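Local coordinates for protein exodeoxyribonuclease 10 (Escherichia coli, PDB 4FZX) that degrades single- and double-stranded DNA from the 3' end as a magnesium-dependent exonuclease of the DEDDh (DnaQ) family, at residues C[31-36]-C[69-74]; C[36-41]-C[61-66]. All blocks are in the same frame, centred on the assembly; numbering follows the deposited sequence.

Interaction 1: residues C[31-36]-C[69-74]; sequences NPMSHL and PHYYGS
Selenomethionine Met33, His35 and Tyr71 form a Met-aromatic and aromatic contact on the surface of the exonuclease fold, where edge strand 28-36 of the mixed sheet meets the connection between helix 64-67 and strand 76-79. Met33 and His35 both send CB toward the connection, while Ser34 between them turns away, the alternation expected along a strand. The Met33 chain keeps CG anti to the backbone N (chi1 -174°) and stays extended through chi2, which carries its selenium over one face of the Tyr71 ring: SE lies 3.8 Å from the ring centroid and 14° off the normal. The same selenium comes within 3.3 Å of His70 O. Met33 CG packs 3.7 Å from Tyr71 CZ. At the hydroxyl end, His35 ND1 forms a hydrogen bond with Tyr71 OH at 2.6 Å and 162°, the oxygen lying in the imidazole plane and the two rings meeting rim to rim. His70 completes the cluster, its ring nearly parallel to that of His35 but slid to a centroid separation of 5.4 Å. Tyr71 also packs on Ile19 of strand 16-25 and Ile5 of strand 2-9. The buried phenol is thus held at its face by selenium and at its oxygen by an imidazole nitrogen, a pairing that fixes the hydroxyl and probably the imidazole rotation.

Interaction 2: residues C[36-41]-C[61-66]; sequences LVRPDR and KPWIED
Arg38 lies lengthwise over one face of the Trp63 indole, a CH-pi contact that joins the loop leaving edge strand 28-36 of the DEDDh exonuclease fold to the lead-in of helix 64-67. The two side chains run side by side in the same direction. With CG anti to the backbone N (chi1 -169°) and the chain extended as far as NE, Arg38 places CD 3.7 Å from the centroid of the six-membered ring. Its guanidinium continues over the outer rim, the planes only 14° apart, and NH1 comes within 3.3 Å of Trp63 CZ2. At the edge of the same ring, close to its plane, Pro39 O faces CZ3.

Next to this CH-pi contact the backbones are tied directly: Arg38 N donates to Pro62 O at 2.9 Å, approaching from above the carbonyl plane and not along a lone pair. Val37 presents its CG1 methyl to the same carbonyl and to Ile64 CB, and its side chain also touches Ile16 of strand 16-25. Lys61 starts toward the loop and then folds away: the bend at chi2 (-62°) lays its outer methylenes alongside Leu36, and the one at chi4 turns only NZ. Its CE is 3.9 Å from Leu36 CB, and its CB is 3.6 Å from Leu36 O. Shortening Lys61 to an alanine would probably strip the methylene packing from Leu36 CB and leave a gap beside it. Between the segments a water donates to Arg38 O at 2.7 Å and accepts from Ile64 N at 3.0 Å.

How the interactions relate
Interactions 1 and 2 lie along one edge of the exonuclease domain, their centres 14 Å apart, and share Leu36, the last residue of strand 28-36. Along the chain, 31-36 runs into 36-41, then helices 45-51 and 55-58 intervene before 61-66 and 69-74, so interaction 2 is nested inside the loop closed by interaction 1. The excursion between edge strand 28-36 and strand 76-79 is therefore fastened at two levels: beside the strand itself, and beyond its end. The side chains of Ser34 and Leu36 each lie about 12 Å from a bound sodium ion, so both contacts stand apart from the metal site; their nearest atoms are about 11 Å and 10 Å from the nucleic acid.

Interaction 1: residues C[31-36]-C[69-74]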
# COMPACT_ATOMS: atom_id res chain seq x y z
N ASN C 31 -1.97 16.01 40.03
CA ASN C 31 -0.57 16.38 40.29
C ASN C 31 -0.07 17.50 39.36
O ASN C 31 0.97 17.37 38.73
CB ASN C 31 0.35 15.14 40.21
CG ASN C 31 1.77 15.40 40.74
OD1 ASN C 31 1.97 16.17 41.68
ND2 ASN C 31 2.75 14.72 40.16
N PRO C 32 -0.79 18.62 39.32
CA PRO C 32 -0.36 19.80 38.55
C PRO C 32 0.92 20.45 39.09
O PRO C 32 1.10 20.57 40.30
CB PRO C 32 -1.54 20.77 38.71
CG PRO C 32 -2.19 20.36 40.01
CD PRO C 32 -2.07 18.86 40.03
N MSE C 33 1.74 20.95 38.18
CA MSE C 33 3.01 21.55 38.52
C MSE C 33 3.32 22.60 37.44
O MSE C 33 3.13 22.33 36.27
CB MSE C 33 4.10 20.46 38.52
CG MSE C 33 5.45 20.92 39.00
SE MSE C 33 6.75 19.45 39.17
CE MSE C 33 5.82 18.30 40.41
N SER C 34 3.75 23.79 37.84
CA SER C 34 4.23 24.78 36.88
C SER C 34 5.30 25.66 37.47
O SER C 34 5.29 25.95 38.68
CB SER C 34 3.09 25.66 36.35
OG SER C 34 2.43 26.33 37.41
N HIS C 35 6.21 26.10 36.63
CA HIS C 35 7.19 27.08 37.04
C HIS C 35 7.34 28.08 35.92
O HIS C 35 7.54 27.69 34.75
CB HIS C 35 8.55 26.43 37.29
CG HIS C 35 8.56 25.45 38.41
ND1 HIS C 35 8.11 24.15 38.27
CD2 HIS C 35 8.91 25.59 39.71
CE1 HIS C 35 8.23 23.52 39.42
NE2 HIS C 35 8.73 24.36 40.31
N LEU C 36 7.37 29.37 36.28
CA LEU C 36 7.98 30.36 35.43
C LEU C 36 9.49 30.24 35.53
O LEU C 36 10.04 29.99 36.61
CB LEU C 36 7.54 31.77 35.83
CG LEU C 36 6.12 32.11 35.41
CD1 LEU C 36 5.50 33.16 36.35
CD2 LEU C 36 6.12 32.59 33.96
N PRO C 69 14.58 19.25 37.46
CA PRO C 69 14.57 17.99 38.22
C PRO C 69 13.23 17.67 38.89
O PRO C 69 12.92 16.50 39.08
CB PRO C 69 15.67 18.18 39.27
CG PRO C 69 16.57 19.25 38.66
CD PRO C 69 15.61 20.17 37.96
N HIS C 70 12.40 18.68 39.11
CA HIS C 70 11.07 18.47 39.71
C HIS C 70 10.12 17.71 38.80
O HIS C 70 9.13 17.15 39.25
CB HIS C 70 10.44 19.80 40.09
CG HIS C 70 11.24 20.57 41.09
ND1 HIS C 70 11.60 21.89 40.90
CD2 HIS C 70 11.76 20.21 42.29
CE1 HIS C 70 12.32 22.30 41.92
NE2 HIS C 70 12.44 21.30 42.78
N TYR C 71 10.47 17.67 37.52
CA TYR C 71 9.67 16.99 36.51
C TYR C 71 10.15 15.57 36.22
O TYR C 71 9.45 14.80 35.52
CB TYR C 71 9.63 17.84 35.23
CG TYR C 71 8.94 19.17 35.46
CD1 TYR C 71 7.57 19.31 35.26
CD2 TYR C 71 9.63 20.25 36.01
CE1 TYR C 71 6.91 20.52 35.56
CE2 TYR C 71 8.99 21.45 36.32
CZ TYR C 71 7.62 21.58 36.08
OH TYR C 71 6.99 22.77 36.38
N TYR C 72 11.30 15.19 36.78
CA TYR C 72 11.75 13.78 36.76
C TYR C 72 10.75 12.87 37.45
O TYR C 72 9.92 13.33 38.26
CB TYR C 72 13.13 13.60 37.40
CG TYR C 72 14.26 14.35 36.72
CD1 TYR C 72 14.15 14.75 35.40
CD2 TYR C 72 15.43 14.64 37.40
CE1 TYR C 72 15.15 15.49 34.79
CE2 TYR C 72 16.46 15.36 36.78
CZ TYR C 72 16.30 15.78 35.48
OH TYR C 72 17.31 16.48 34.85
N GLY C 73 10.79 11.59 37.11
CA GLY C 73 10.05 10.57 37.88
C GLY C 73 8.93 9.88 37.12
O GLY C 73 8.03 9.31 37.73
N SER C 74 8.97 9.97 35.78
CA SER C 74 7.96 9.33 34.94
C SER C 74 8.62 8.45 33.87
O SER C 74 9.68 8.81 33.33
CB SER C 74 7.08 10.40 34.27
OG SER C 74 5.93 9.85 33.65

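Interaction 2: residues C[36-41]-C[61-66]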
# COMPACT_ATOMS: atom_id res chain seq x y z
N LEU C 36 7.37 29.37 36.28
CA LEU C 36 7.98 30.36 35.43
C LEU C 36 9.49 30.24 35.53
O LEU C 36 10.04 29.99 36.61
CB LEU C 36 7.54 31.77 35.83
CG LEU C 36 6.12 32.11 35.41
CD1 LEU C 36 5.50 33.16 36.35
CD2 LEU C 36 6.12 32.59 33.96
N VAL C 37 10.17 30.54 34.43
CA VAL C 37 11.56 30.22 34.29
C VAL C 37 12.31 31.39 33.67
O VAL C 37 11.81 32.01 32.72
CB VAL C 37 11.76 28.99 33.38
CG1 VAL C 37 13.25 28.77 33.07
CG2 VAL C 37 11.14 27.76 34.01
N ARG C 38 13.49 31.68 34.19
CA ARG C 38 14.37 32.67 33.60
C ARG C 38 15.08 32.11 32.37
O ARG C 38 15.81 31.15 32.47
CB ARG C 38 15.39 33.14 34.63
CG ARG C 38 16.20 34.36 34.21
CD ARG C 38 17.19 34.67 35.29
NE ARG C 38 18.06 35.80 34.96
CZ ARG C 38 19.07 36.20 35.71
NH1 ARG C 38 19.36 35.56 36.84
NH2 ARG C 38 19.81 37.24 35.34
N PRO C 39 14.87 32.72 31.20
CA PRO C 39 15.38 32.10 29.98
C PRO C 39 16.87 32.40 29.76
O PRO C 39 17.41 33.32 30.35
CB PRO C 39 14.54 32.77 28.89
CG PRO C 39 14.24 34.12 29.45
CD PRO C 39 14.07 33.93 30.92
N ASP C 40 17.51 31.63 28.89
CA ASP C 40 18.93 31.80 28.61
C ASP C 40 19.15 32.89 27.55
O ASP C 40 20.26 33.07 27.05
CB ASP C 40 19.55 30.47 28.15
CG ASP C 40 18.91 29.91 26.87
OD1 ASP C 40 18.00 30.55 26.30
OD2 ASP C 40 19.30 28.81 26.44
N ARG C 41 18.08 33.59 27.18
CA ARG C 41 18.13 34.51 26.06
C ARG C 41 16.91 35.43 26.10
O ARG C 41 15.96 35.14 26.82
CB ARG C 41 18.18 33.75 24.74
CG ARG C 41 16.83 33.19 24.30
CD ARG C 41 17.00 32.17 23.20
NE ARG C 41 17.72 31.00 23.67
CZ ARG C 41 18.07 29.97 22.90
NH1 ARG C 41 17.74 29.97 21.61
NH2 ARG C 41 18.72 28.95 23.43
N LYS C 61 13.53 34.58 38.26
CA LYS C 61 13.06 33.21 38.39
C LYS C 61 14.24 32.26 38.32
O LYS C 61 15.33 32.65 37.95
CB LYS C 61 12.02 32.90 37.30
CG LYS C 61 10.70 33.61 37.50
CD LYS C 61 10.07 33.18 38.82
CE LYS C 61 8.69 33.77 39.02
NZ LYS C 61 8.79 35.17 39.44
N PRO C 62 14.01 31.00 38.68
CA PRO C 62 15.11 30.03 38.55
C PRO C 62 15.43 29.73 37.08
O PRO C 62 14.56 29.86 36.21
CB PRO C 62 14.57 28.78 39.26
CG PRO C 62 13.37 29.24 40.05
CD PRO C 62 12.84 30.46 39.40
N TRP C 63 16.68 29.32 36.81
CA TRP C 63 17.05 28.80 35.48
C TRP C 63 16.39 27.45 35.24
O TRP C 63 15.96 26.80 36.19
CB TRP C 63 18.57 28.63 35.37
CG TRP C 63 19.36 29.87 35.70
CD1 TRP C 63 20.16 30.06 36.80
CD2 TRP C 63 19.53 31.03 34.88
NE1 TRP C 63 20.77 31.29 36.74
CE2 TRP C 63 20.42 31.90 35.57
CE3 TRP C 63 19.01 31.43 33.64
CZ2 TRP C 63 20.78 33.15 35.07
CZ3 TRP C 63 19.38 32.68 33.14
CH2 TRP C 63 20.28 33.52 33.84
N ILE C 64 16.29 27.04 33.97
CA ILE C 64 15.65 25.76 33.64
C ILE C 64 16.32 24.58 34.36
O ILE C 64 15.63 23.68 34.85
CB ILE C 64 15.56 25.51 32.09
CG1 ILE C 64 14.76 24.25 31.79
CG2 ILE C 64 16.94 25.44 31.43
CD1 ILE C 64 13.36 24.24 32.36
N GLU C 65 17.65 24.61 34.45
CA GLU C 65 18.43 23.57 35.13
C GLU C 65 17.99 23.39 36.59
O GLU C 65 17.98 22.27 37.10
CB GLU C 65 19.92 23.92 35.08
CG GLU C 65 20.54 23.74 33.71
CD GLU C 65 20.30 24.93 32.78
OE1 GLU C 65 20.55 24.78 31.55
OE2 GLU C 65 19.86 26.01 33.26
N ASP C 66 17.62 24.49 37.22
CA ASP C 66 17.26 24.52 38.63
C ASP C 66 15.90 23.86 38.85
O ASP C 66 15.58 23.43 39.95
CB ASP C 66 17.19 25.97 39.13
CG ASP C 66 18.55 26.68 39.11
OD1 ASP C 66 19.59 26.00 39.25
OD2 ASP C 66 18.56 27.94 38.99
O HOH W 1 16.76 28.83 31.60